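PDB 4AVO: beta-1,4-exocellulase from Thermobifida fusca, which probably hydrolyses the beta-1,4-glucosidic links of cellulose to release cellobiose, this chain being the catalytic domain of a glycoside hydrolase family 6 cellobiohydrolase. Local coordinates for residues A[37-42]-A[350-355]; A[140-145]-A[199-204]; A[360-365]-A[396-401]. The protein carries 1 engineered substitution. All blocks are in the same frame, centred on the assembly; numbering follows the deposited sequence.

Contact 1: residues A[37-42]-A[350-355]; sequences AVWLDR and VWVKPP. With BGC (beta-D-glucopyranose), chain B; BGC (beta-D-glucopyranose), chain C.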
loop_
_atom_site.group_PDB
_atom_site.type_symbol
_atom_site.label_atom_id
_atom_site.label_comp_id
_atom_site.label_asym_id
_atom_site.label_seq_id
_atom_site.Cartn_x
_atom_site.Cartn_y
_atom_site.Cartn_z
ATOM N N ALA A 37 -6.868 4.682 -6.367
ATOM C CA ALA A 37 -6.008 4.075 -7.383
ATOM C C ALA A 37 -6.687 2.908 -8.086
ATOM O O ALA A 37 -7.521 2.208 -7.504
ATOM C CB ALA A 37 -4.694 3.625 -6.757
ATOM N N VAL A 38 -6.318 2.706 -9.346
ATOM C CA VAL A 38 -6.856 1.620 -10.159
ATOM C C VAL A 38 -5.829 0.486 -10.205
ATOM O O VAL A 38 -4.689 0.695 -10.631
ATOM C CB VAL A 38 -7.186 2.120 -11.581
ATOM C CG1 VAL A 38 -7.515 0.962 -12.515
ATOM C CG2 VAL A 38 -8.345 3.131 -11.535
ATOM N N TRP A 39 -6.228 -0.703 -9.768
ATOM C CA TRP A 39 -5.285 -1.813 -9.663
ATOM C C TRP A 39 -5.340 -2.705 -10.887
ATOM O O TRP A 39 -6.423 -3.108 -11.328
ATOM C CB TRP A 39 -5.564 -2.654 -8.418
ATOM C CG TRP A 39 -5.269 -1.971 -7.110
ATOM C CD1 TRP A 39 -5.849 -0.822 -6.627
ATOM C CD2 TRP A 39 -4.361 -2.416 -6.097
ATOM N NE1 TRP A 39 -5.335 -0.517 -5.386
ATOM C CE2 TRP A 39 -4.422 -1.479 -5.036
ATOM C CE3 TRP A 39 -3.488 -3.509 -5.985
ATOM C CZ2 TRP A 39 -3.654 -1.608 -3.876
ATOM C CZ3 TRP A 39 -2.724 -3.638 -4.823
ATOM C CH2 TRP A 39 -2.812 -2.688 -3.787
ATOM N N LEU A 40 -4.171 -3.004 -11.435
ATOM C CA LEU A 40 -4.073 -3.968 -12.518
ATOM C C LEU A 40 -3.581 -5.286 -11.930
ATOM O O LEU A 40 -2.395 -5.608 -11.996
ATOM C CB LEU A 40 -3.156 -3.444 -13.633
ATOM C CG LEU A 40 -3.652 -2.182 -14.355
ATOM C CD1 LEU A 40 -2.640 -1.725 -15.394
ATOM C CD2 LEU A 40 -5.013 -2.385 -15.016
ATOM N N ASP A 41 -4.509 -6.033 -11.334
ATOM C CA ASP A 41 -4.178 -7.205 -10.523
ATOM C C ASP A 41 -4.045 -8.507 -11.320
ATOM O O ASP A 41 -3.713 -9.553 -10.759
ATOM C CB ASP A 41 -5.214 -7.374 -9.399
ATOM C CG ASP A 41 -6.608 -7.711 -9.924
ATOM O OD1 ASP A 41 -6.882 -7.490 -11.125
ATOM O OD2 ASP A 41 -7.433 -8.201 -9.128
ATOM N N ARG A 42 -4.318 -8.432 -12.620
ATOM C CA ARG A 42 -4.253 -9.581 -13.522
ATOM C C ARG A 42 -3.939 -9.084 -14.920
ATOM O O ARG A 42 -4.173 -7.918 -15.232
ATOM C CB ARG A 42 -5.604 -10.301 -13.588
ATOM C CG ARG A 42 -6.115 -10.885 -12.298
ATOM C CD ARG A 42 -7.201 -11.910 -12.574
ATOM N NE ARG A 42 -6.608 -13.130 -13.120
ATOM C CZ ARG A 42 -7.239 -14.289 -13.274
ATOM N NH1 ARG A 42 -8.519 -14.418 -12.923
ATOM N NH2 ARG A 42 -6.577 -15.326 -13.780
ATOM N N VAL A 350 -2.619 9.657 -0.108
ATOM C CA VAL A 350 -3.400 9.090 -1.194
ATOM C C VAL A 350 -4.237 7.925 -0.690
ATOM O O VAL A 350 -3.943 7.347 0.351
ATOM C CB VAL A 350 -2.499 8.580 -2.350
ATOM C CG1 VAL A 350 -1.920 9.752 -3.142
ATOM C CG2 VAL A 350 -1.382 7.696 -1.815
ATOM N N TRP A 351 -5.278 7.599 -1.442
ATOM C CA TRP A 351 -6.060 6.387 -1.232
ATOM C C TRP A 351 -5.691 5.404 -2.329
ATOM O O TRP A 351 -6.148 5.522 -3.469
ATOM C CB TRP A 351 -7.552 6.704 -1.282
ATOM C CG TRP A 351 -8.071 7.360 -0.033
ATOM C CD1 TRP A 351 -7.338 7.900 0.985
ATOM C CD2 TRP A 351 -9.446 7.578 0.302
ATOM N NE1 TRP A 351 -8.175 8.420 1.950
ATOM C CE2 TRP A 351 -9.473 8.239 1.552
ATOM C CE3 TRP A 351 -10.659 7.273 -0.332
ATOM C CZ2 TRP A 351 -10.668 8.595 2.188
ATOM C CZ3 TRP A 351 -11.851 7.629 0.299
ATOM C CH2 TRP A 351 -11.842 8.289 1.550
ATOM N N VAL A 352 -4.823 4.462 -1.994
ATOM C CA VAL A 352 -4.342 3.509 -2.984
ATOM C C VAL A 352 -5.159 2.232 -2.894
ATOM O O VAL A 352 -5.772 1.817 -3.875
ATOM C CB VAL A 352 -2.838 3.250 -2.834
ATOM C CG1 VAL A 352 -2.380 2.151 -3.801
ATOM C CG2 VAL A 352 -2.097 4.542 -3.126
ATOM N N LYS A 353 -5.171 1.612 -1.718
ATOM C CA LYS A 353 -6.135 0.551 -1.457
ATOM C C LYS A 353 -7.529 1.189 -1.451
ATOM O O LYS A 353 -7.774 2.112 -0.683
ATOM C CB LYS A 353 -5.851 -0.123 -0.114
ATOM C CG LYS A 353 -6.859 -1.219 0.258
ATOM C CD LYS A 353 -6.755 -2.447 -0.644
ATOM C CE LYS A 353 -7.768 -3.504 -0.242
ATOM N NZ LYS A 353 -7.627 -4.762 -1.029
ATOM N N PRO A 354 -8.436 0.727 -2.329
ATOM C CA PRO A 354 -9.753 1.371 -2.376
ATOM C C PRO A 354 -10.627 0.916 -1.209
ATOM O O PRO A 354 -10.846 -0.290 -1.046
ATOM C CB PRO A 354 -10.335 0.891 -3.714
ATOM C CG PRO A 354 -9.150 0.343 -4.487
ATOM C CD PRO A 354 -8.272 -0.245 -3.423
ATOM N N PRO A 355 -11.105 1.869 -0.378
ATOM C CA PRO A 355 -11.911 1.500 0.793
ATOM C C PRO A 355 -13.129 0.655 0.429
ATOM O O PRO A 355 -13.863 0.987 -0.511
ATOM C CB PRO A 355 -12.345 2.854 1.356
ATOM C CG PRO A 355 -11.226 3.760 0.987
ATOM C CD PRO A 355 -10.835 3.319 -0.409
HETATM C C2 BGC B . -6.007 -7.768 -4.293
HETATM C C3 BGC B . -6.358 -7.222 -5.678
HETATM C C4 BGC B . -7.124 -5.909 -5.572
HETATM C C5 BGC B . -6.386 -4.953 -4.629
HETATM C C6 BGC B . -7.155 -3.654 -4.387
HETATM C C1 BGC B . -5.310 -6.723 -3.412
HETATM O O2 BGC B . -5.204 -8.916 -4.454
HETATM O O3 BGC B . -7.116 -8.164 -6.407
HETATM O O4 BGC B . -7.250 -5.356 -6.860
HETATM O O5 BGC B . -6.156 -5.574 -3.375
HETATM O O6 BGC B . -8.319 -3.918 -3.626
HETATM C C2 BGC C . -3.153 -6.471 1.119
HETATM C C3 BGC C . -4.368 -6.639 0.179
HETATM C C4 BGC C . -4.050 -6.526 -1.310
HETATM C C5 BGC C . -2.585 -6.943 -1.504
HETATM C C6 BGC C . -1.691 -5.713 -1.604
HETATM C C1 BGC C . -1.954 -7.399 0.840
HETATM O O2 BGC C . -3.652 -6.809 2.386
HETATM O O3 BGC C . -5.360 -5.686 0.509
HETATM O O4 BGC C . -4.994 -7.271 -2.101
HETATM O O5 BGC C . -2.068 -7.838 -0.513
HETATM O O6 BGC C . -1.411 -5.224 -0.313
#
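Trp-39 and Val-352 meet where strand 38-40 and its lead-in approach the loop that leaves strand 346-350, two strands at opposite edges of the parallel part of the distorted family 6 alpha/beta barrel. Ala-37 N bonds to Trp-351 O at 3.1 Å and Ala-37 CB rests on Val-352; most of the remaining contact involves the indole. Trp-39 CG lies anti to the carbonyl carbon (chi1 -69°), which carries the ring across towards 350-355. Its CB faces O4 of the chain B glucose at 3.5 Å. Beyond CG, the C6 methylene of that sugar sits 3.4 Å above the ring plane and over its centre. At the edge, Trp-39 NE1 donates to Val-352 O over 2.8 Å, nearly straight at 171°; the oxygen is close to the indole plane, although the donor stands well above the carbonyl plane. Pro-354 CD comes obliquely to within 3.5 Å of Trp-39 NE1. Further round, Trp-39 CZ2 touches Val-352 CG1, and CH2 reaches C6 of the chain C glucose, whose O4 is joined to C1 of the first sugar. Tyr-82 adds an edge-to-face ring contact, while the carboxylate of Asp-287 receives the backbone N-H groups of Val-352 and Lys-353. These arrangements fit the predicted substrate-binding roles of Trp-39, Asp-41 and Lys-353. Asp-41 OD2 accepts from O3 of the chain B glucose at 2.7 Å. Lys-353, bent at chi2 (69°), sets NZ within bonding distance of O5 and O6 of chain B, O3 of chain C (2.9 Å) and Ser-358 O, four acceptors for three N-H groups.

Contact 2: residues A[140-145]-A[199-204]; sequences NLVTNV and GPSVDI. With BGC (beta-D-glucopyranose), chain D; BGC (beta-D-glucopyranose), chain E.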
loop_
_atom_site.group_PDB
_atom_site.type_symbol
_atom_site.label_atom_id
_atom_site.label_comp_id
_atom_site.label_asym_id
_atom_site.label_seq_id
_atom_site.Cartn_x
_atom_site.Cartn_y
_atom_site.Cartn_z
ATOM N N ASN A 140 9.492 -8.300 1.463
ATOM C CA ASN A 140 9.451 -9.726 1.793
ATOM C C ASN A 140 10.801 -10.426 1.648
ATOM O O ASN A 140 11.065 -11.424 2.323
ATOM C CB ASN A 140 8.418 -10.454 0.930
ATOM C CG ASN A 140 7.017 -10.348 1.483
ATOM O OD1 ASN A 140 6.795 -10.530 2.678
ATOM N ND2 ASN A 140 6.059 -10.056 0.611
ATOM N N LEU A 141 11.642 -9.919 0.751
ATOM C CA LEU A 141 12.951 -10.512 0.526
ATOM C C LEU A 141 13.912 -10.197 1.673
ATOM O O LEU A 141 14.947 -10.857 1.822
ATOM C CB LEU A 141 13.536 -10.064 -0.819
ATOM C CG LEU A 141 12.662 -10.252 -2.069
ATOM C CD1 LEU A 141 13.376 -9.701 -3.295
ATOM C CD2 LEU A 141 12.273 -11.710 -2.282
ATOM N N VAL A 142 13.561 -9.185 2.467
ATOM C CA VAL A 142 14.294 -8.832 3.682
ATOM C C VAL A 142 13.771 -9.609 4.903
ATOM O O VAL A 142 14.555 -10.135 5.701
ATOM C CB VAL A 142 14.207 -7.305 3.965
ATOM C CG1 VAL A 142 14.856 -6.944 5.312
ATOM C CG2 VAL A 142 14.849 -6.506 2.828
ATOM N N THR A 143 12.451 -9.684 5.038
ATOM C CA THR A 143 11.834 -10.147 6.294
ATOM C C THR A 143 11.332 -11.589 6.289
ATOM O O THR A 143 11.027 -12.141 7.355
ATOM C CB THR A 143 10.658 -9.237 6.714
ATOM O OG1 THR A 143 9.582 -9.383 5.779
ATOM C CG2 THR A 143 11.095 -7.776 6.770
ATOM N N ASN A 144 11.243 -12.192 5.105
ATOM C CA ASN A 144 10.669 -13.533 4.981
ATOM C C ASN A 144 11.530 -14.542 4.227
ATOM O O ASN A 144 11.026 -15.552 3.704
ATOM C CB ASN A 144 9.252 -13.448 4.413
ATOM C CG ASN A 144 8.262 -12.960 5.444
ATOM O OD1 ASN A 144 8.054 -13.612 6.466
ATOM N ND2 ASN A 144 7.666 -11.798 5.196
ATOM N N VAL A 145 12.835 -14.268 4.210
ATOM C CA VAL A 145 13.828 -15.157 3.612
ATOM C C VAL A 145 14.781 -15.652 4.696
ATOM O O VAL A 145 15.321 -14.853 5.463
ATOM C CB VAL A 145 14.638 -14.447 2.499
ATOM C CG1 VAL A 145 15.721 -15.364 1.943
ATOM C CG2 VAL A 145 13.718 -13.988 1.375
ATOM N N GLY A 199 17.658 -0.734 6.977
ATOM C CA GLY A 199 18.815 -0.652 6.089
ATOM C C GLY A 199 18.812 -1.659 4.954
ATOM O O GLY A 199 19.039 -1.289 3.801
ATOM N N PRO A 200 18.537 -2.942 5.259
ATOM C CA PRO A 200 18.477 -3.922 4.170
ATOM C C PRO A 200 17.377 -3.638 3.142
ATOM O O PRO A 200 17.570 -3.913 1.956
ATOM C CB PRO A 200 18.227 -5.237 4.903
ATOM C CG PRO A 200 18.858 -5.023 6.236
ATOM C CD PRO A 200 18.534 -3.601 6.580
ATOM N N SER A 201 16.252 -3.073 3.585
ATOM C CA SER A 201 15.195 -2.643 2.658
ATOM C C SER A 201 15.671 -1.523 1.731
ATOM O O SER A 201 15.437 -1.566 0.520
ATOM C CB SER A 201 13.940 -2.219 3.418
ATOM O OG SER A 201 13.360 -3.323 4.100
ATOM N N VAL A 202 16.345 -0.524 2.295
ATOM C CA VAL A 202 16.948 0.536 1.484
ATOM C C VAL A 202 17.861 -0.078 0.414
ATOM O O VAL A 202 17.813 0.319 -0.754
ATOM C CB VAL A 202 17.708 1.560 2.358
ATOM C CG1 VAL A 202 18.537 2.519 1.500
ATOM C CG2 VAL A 202 16.726 2.345 3.241
ATOM N N ASP A 203 18.664 -1.067 0.810
ATOM C CA ASP A 203 19.571 -1.743 -0.123
ATOM C C ASP A 203 18.832 -2.489 -1.239
ATOM O O ASP A 203 19.239 -2.439 -2.407
ATOM C CB ASP A 203 20.502 -2.699 0.630
ATOM C CG ASP A 203 21.477 -1.973 1.539
ATOM O OD1 ASP A 203 21.693 -0.752 1.355
ATOM O OD2 ASP A 203 22.031 -2.631 2.447
ATOM N N ILE A 204 17.748 -3.178 -0.889
ATOM C CA ILE A 204 17.002 -3.939 -1.903
ATOM C C ILE A 204 16.238 -3.025 -2.859
ATOM O O ILE A 204 16.115 -3.341 -4.043
ATOM C CB ILE A 204 16.102 -5.070 -1.304
ATOM C CG1 ILE A 204 15.661 -6.040 -2.411
ATOM C CG2 ILE A 204 14.899 -4.516 -0.565
ATOM C CD1 ILE A 204 15.916 -7.488 -2.083
HETATM C C2 BGC D . 4.028 -6.518 8.430
HETATM C C3 BGC D . 2.874 -7.031 7.588
HETATM C C4 BGC D . 3.384 -7.969 6.487
HETATM C C5 BGC D . 4.281 -9.050 7.104
HETATM C C6 BGC D . 4.963 -9.896 6.035
HETATM C C1 BGC D . 4.850 -7.674 8.985
HETATM O O2 BGC D . 3.517 -5.740 9.492
HETATM O O3 BGC D . 2.216 -5.915 7.045
HETATM O O4 BGC D . 2.283 -8.616 5.900
HETATM O O5 BGC D . 5.298 -8.509 7.930
HETATM O O6 BGC D . 5.414 -11.103 6.609
HETATM C C2 BGC E . 9.036 -8.743 10.889
HETATM C C3 BGC E . 8.078 -8.083 9.899
HETATM C C4 BGC E . 6.668 -7.945 10.484
HETATM C C5 BGC E . 6.724 -7.350 11.897
HETATM C C6 BGC E . 5.364 -7.300 12.591
HETATM C C1 BGC E . 8.956 -8.071 12.261
HETATM O O2 BGC E . 10.356 -8.651 10.401
HETATM O O3 BGC E . 8.025 -8.837 8.707
HETATM O O4 BGC E . 5.945 -7.057 9.665
HETATM O O5 BGC E . 7.618 -8.083 12.715
HETATM O O6 BGC E . 4.825 -8.601 12.691
#
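Val-142 points its forked side chain at segment 199-204 of helix 195-209, and its two methyls divide the work. CG1 lies 3.8 Å from Pro-200 CB, the two side chains crossing at about a right angle. CG2, anti to the carbonyl carbon, enters between Ser-201 and Ile-204, 3.7 Å from Ser-201 OG and 3.9 Å from Ile-204 CG2. That hydroxyl is bonded to Asn-197 O, one turn back in its own helix; its contact with the methyl is plain van der Waals. One residue back, Leu-141 also meets Ile-204 at about a right angle, its CD1 touching Ile-204 CD1 at 3.6 Å. The contact thus joins helices 138-143 and 195-209, which follow the neighbouring barrel strands 127-133 and 180-185, and no hydrogen bond crosses between them. The other side of the first helix serves the glycan site. Asn-144, where the chain leaves helical geometry, turns ND2 to Asn-140 OD1 at 3.0 Å, in the plane of that carbonyl. Asn-144 ND2 also donates to O6 of the chain D glucose at 2.7 Å (157°). Its OD1 is held by Arg-386 NH1, so both ends of the amide are engaged. A leucine here would probably leave the sugar O6, Asn-140 OD1 and the Arg-386 guanidinium each without this mate. Next to it, Thr-143 receives Trp-191 NE1 on its hydroxyl, and Thr-143 CB comes to 3.3 Å from O3 of the chain E glucose.

Contact 3: residues A[360-365]-A[396-401]; sequences GASEEI and PNAPIS. With BGC (beta-D-glucopyranose), chain B.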
loop_
_atom_site.group_PDB
_atom_site.type_symbol
_atom_site.label_atom_id
_atom_site.label_comp_id
_atom_site.label_asym_id
_atom_site.label_seq_id
_atom_site.Cartn_x
_atom_site.Cartn_y
_atom_site.Cartn_z
ATOM N N GLY A 360 -8.687 -10.031 1.935
ATOM C CA GLY A 360 -8.630 -11.486 1.810
ATOM C C GLY A 360 -9.814 -12.164 2.461
ATOM O O GLY A 360 -10.454 -11.591 3.346
ATOM N N ALA A 361 -10.096 -13.386 2.015
ATOM C CA ALA A 361 -11.256 -14.139 2.497
ATOM C C ALA A 361 -11.043 -14.707 3.892
ATOM O O ALA A 361 -9.933 -15.117 4.250
ATOM C CB ALA A 361 -11.625 -15.246 1.516
ATOM N N SER A 362 -12.121 -14.727 4.673
ATOM C CA SER A 362 -12.081 -15.240 6.036
ATOM C C SER A 362 -12.273 -16.757 6.082
ATOM O O SER A 362 -12.249 -17.347 7.156
ATOM C CB SER A 362 -13.122 -14.532 6.911
ATOM O OG SER A 362 -14.413 -14.623 6.343
ATOM N N GLU A 363 -12.451 -17.375 4.916
ATOM C CA GLU A 363 -12.598 -18.825 4.801
ATOM C C GLU A 363 -12.194 -19.256 3.393
ATOM O O GLU A 363 -11.819 -18.418 2.570
ATOM C CB GLU A 363 -14.042 -19.244 5.106
ATOM C CG GLU A 363 -15.061 -18.782 4.069
ATOM C CD GLU A 363 -16.466 -18.673 4.629
ATOM O OE1 GLU A 363 -16.975 -19.663 5.192
ATOM O OE2 GLU A 363 -17.060 -17.584 4.512
ATOM N N GLU A 364 -12.272 -20.558 3.119
ATOM C CA GLU A 364 -12.025 -21.080 1.775
ATOM C C GLU A 364 -13.131 -20.653 0.828
ATOM O O GLU A 364 -14.305 -20.954 1.065
ATOM C CB GLU A 364 -11.950 -22.611 1.791
ATOM C CG GLU A 364 -10.831 -23.179 2.644
ATOM C CD GLU A 364 -9.510 -23.295 1.902
ATOM O OE1 GLU A 364 -9.423 -22.848 0.737
ATOM O OE2 GLU A 364 -8.556 -23.844 2.497
ATOM N N ILE A 365 -12.757 -19.945 -0.236
ATOM C CA ILE A 365 -13.693 -19.576 -1.295
ATOM C C ILE A 365 -13.050 -19.879 -2.647
ATOM O O ILE A 365 -12.018 -19.294 -2.987
ATOM C CB ILE A 365 -14.126 -18.082 -1.233
ATOM C CG1 ILE A 365 -14.606 -17.704 0.177
ATOM C CG2 ILE A 365 -15.204 -17.797 -2.285
ATOM C CD1 ILE A 365 -14.908 -16.220 0.383
ATOM N N PRO A 396 -15.041 -10.563 10.430
ATOM C CA PRO A 396 -15.637 -11.827 9.994
ATOM C C PRO A 396 -16.384 -11.723 8.657
ATOM O O PRO A 396 -16.737 -10.618 8.224
ATOM C CB PRO A 396 -16.602 -12.168 11.139
ATOM C CG PRO A 396 -16.997 -10.832 11.690
ATOM C CD PRO A 396 -15.744 -9.992 11.596
ATOM N N ASN A 397 -16.607 -12.876 8.025
ATOM C CA ASN A 397 -17.367 -12.991 6.769
ATOM C C ASN A 397 -16.841 -12.099 5.646
ATOM O O ASN A 397 -17.591 -11.357 5.000
ATOM C CB ASN A 397 -18.860 -12.767 7.020
ATOM C CG ASN A 397 -19.418 -13.736 8.049
ATOM O OD1 ASN A 397 -19.800 -13.338 9.148
ATOM N ND2 ASN A 397 -19.428 -15.019 7.709
ATOM N N ALA A 398 -15.536 -12.196 5.425
ATOM C CA ALA A 398 -14.844 -11.388 4.422
ATOM C C ALA A 398 -14.755 -12.127 3.095
ATOM O O ALA A 398 -14.496 -13.332 3.080
ATOM C CB ALA A 398 -13.457 -11.051 4.911
ATOM N N PRO A 399 -14.952 -11.407 1.974
ATOM C CA PRO A 399 -14.815 -12.045 0.673
ATOM C C PRO A 399 -13.352 -12.051 0.212
ATOM O O PRO A 399 -12.477 -11.541 0.909
ATOM C CB PRO A 399 -15.662 -11.153 -0.233
ATOM C CG PRO A 399 -15.474 -9.781 0.348
ATOM C CD PRO A 399 -15.350 -9.990 1.848
ATOM N N ILE A 400 -13.107 -12.643 -0.949
ATOM C CA ILE A 400 -11.773 -12.707 -1.550
ATOM C C ILE A 400 -11.173 -11.301 -1.658
ATOM O O ILE A 400 -11.904 -10.324 -1.847
ATOM C CB ILE A 400 -11.861 -13.390 -2.932
ATOM C CG1 ILE A 400 -12.261 -14.860 -2.755
ATOM C CG2 ILE A 400 -10.543 -13.282 -3.706
ATOM C CD1 ILE A 400 -12.815 -15.481 -4.009
ATOM N N SER A 401 -9.850 -11.198 -1.518
ATOM C CA SER A 401 -9.174 -9.900 -1.599
ATOM C C SER A 401 -9.580 -9.149 -2.860
ATOM O O SER A 401 -9.659 -9.735 -3.942
ATOM C CB SER A 401 -7.654 -10.057 -1.541
ATOM O OG SER A 401 -7.164 -10.822 -2.630
HETATM C C2 BGC B . -6.007 -7.768 -4.293
HETATM C C3 BGC B . -6.358 -7.222 -5.678
HETATM C C4 BGC B . -7.124 -5.909 -5.572
HETATM C C5 BGC B . -6.386 -4.953 -4.629
HETATM C C6 BGC B . -7.155 -3.654 -4.387
HETATM C C1 BGC B . -5.310 -6.723 -3.412
HETATM O O2 BGC B . -5.204 -8.916 -4.454
HETATM O O3 BGC B . -7.116 -8.164 -6.407
HETATM O O4 BGC B . -7.250 -5.356 -6.860
HETATM O O5 BGC B . -6.156 -5.574 -3.375
HETATM O O6 BGC B . -8.319 -3.918 -3.626
HETATM O O HOH W 1 -16.572 -15.031 3.736
#
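Both segments belong to the long loop region between strand 346-350 and helix 406-414, and they run side by side near the glycan site, consistent with the loops that enclose the active-site tunnel in family 6 cellobiohydrolases. Ser-362 bonds to both the N-H and the carbonyl of Ala-398. Ser-362 N donates to Ala-398 O at 3.2 Å, fairly straight (163°) but from above the carbonyl plane, while Ala-398 N donates to Ser-362 OG at 2.8 Å. The hydroxyl sits between the backbone N and carbonyl carbon of its own residue (chi1 55°), which turns it to that N-H. Ala-398 O also receives a CA-H contact from Ala-361 and a bond from a water that donates as well to Glu-363 OE2. Gly-360 passes close to Pro-399 and Ser-401 with backbone angles that a side chain would not readily tolerate; Ala-398 CB rests against Gly-360 O at 3.4 Å. Beyond the polar part, Ile-365 and Ile-400 lie obliquely to one another, with Ile-365 CG2 against Ile-400 CD1 at 3.7 Å. At the inner end, Ser-401 OG, bonded to Ala-93 O and Ser-94 OG, takes a weak bond of 3.3 Å from O2 of the chain B glucose.

Along the chain, contact 2 falls between the two segments of contact 1, and contact 3 follows after both. Contact 1 joins strand 38-40, at one edge of the parallel part of the sheet, to the loop after strand 346-350 at the other, whereas contact 2 joins two helices that follow inner strands. Contact 3 lies wholly in loops beyond strand 346-350. The centres of contacts 1 and 3 are about 18 Å apart, with nearest atoms about 5 Å apart. Contact 2 lies about 24 Å from contact 1 and about 29 Å from contact 3, centre to centre. Contacts 1 and 3 thus converge on the chain B glucose, while contact 2 meets other bound sugars.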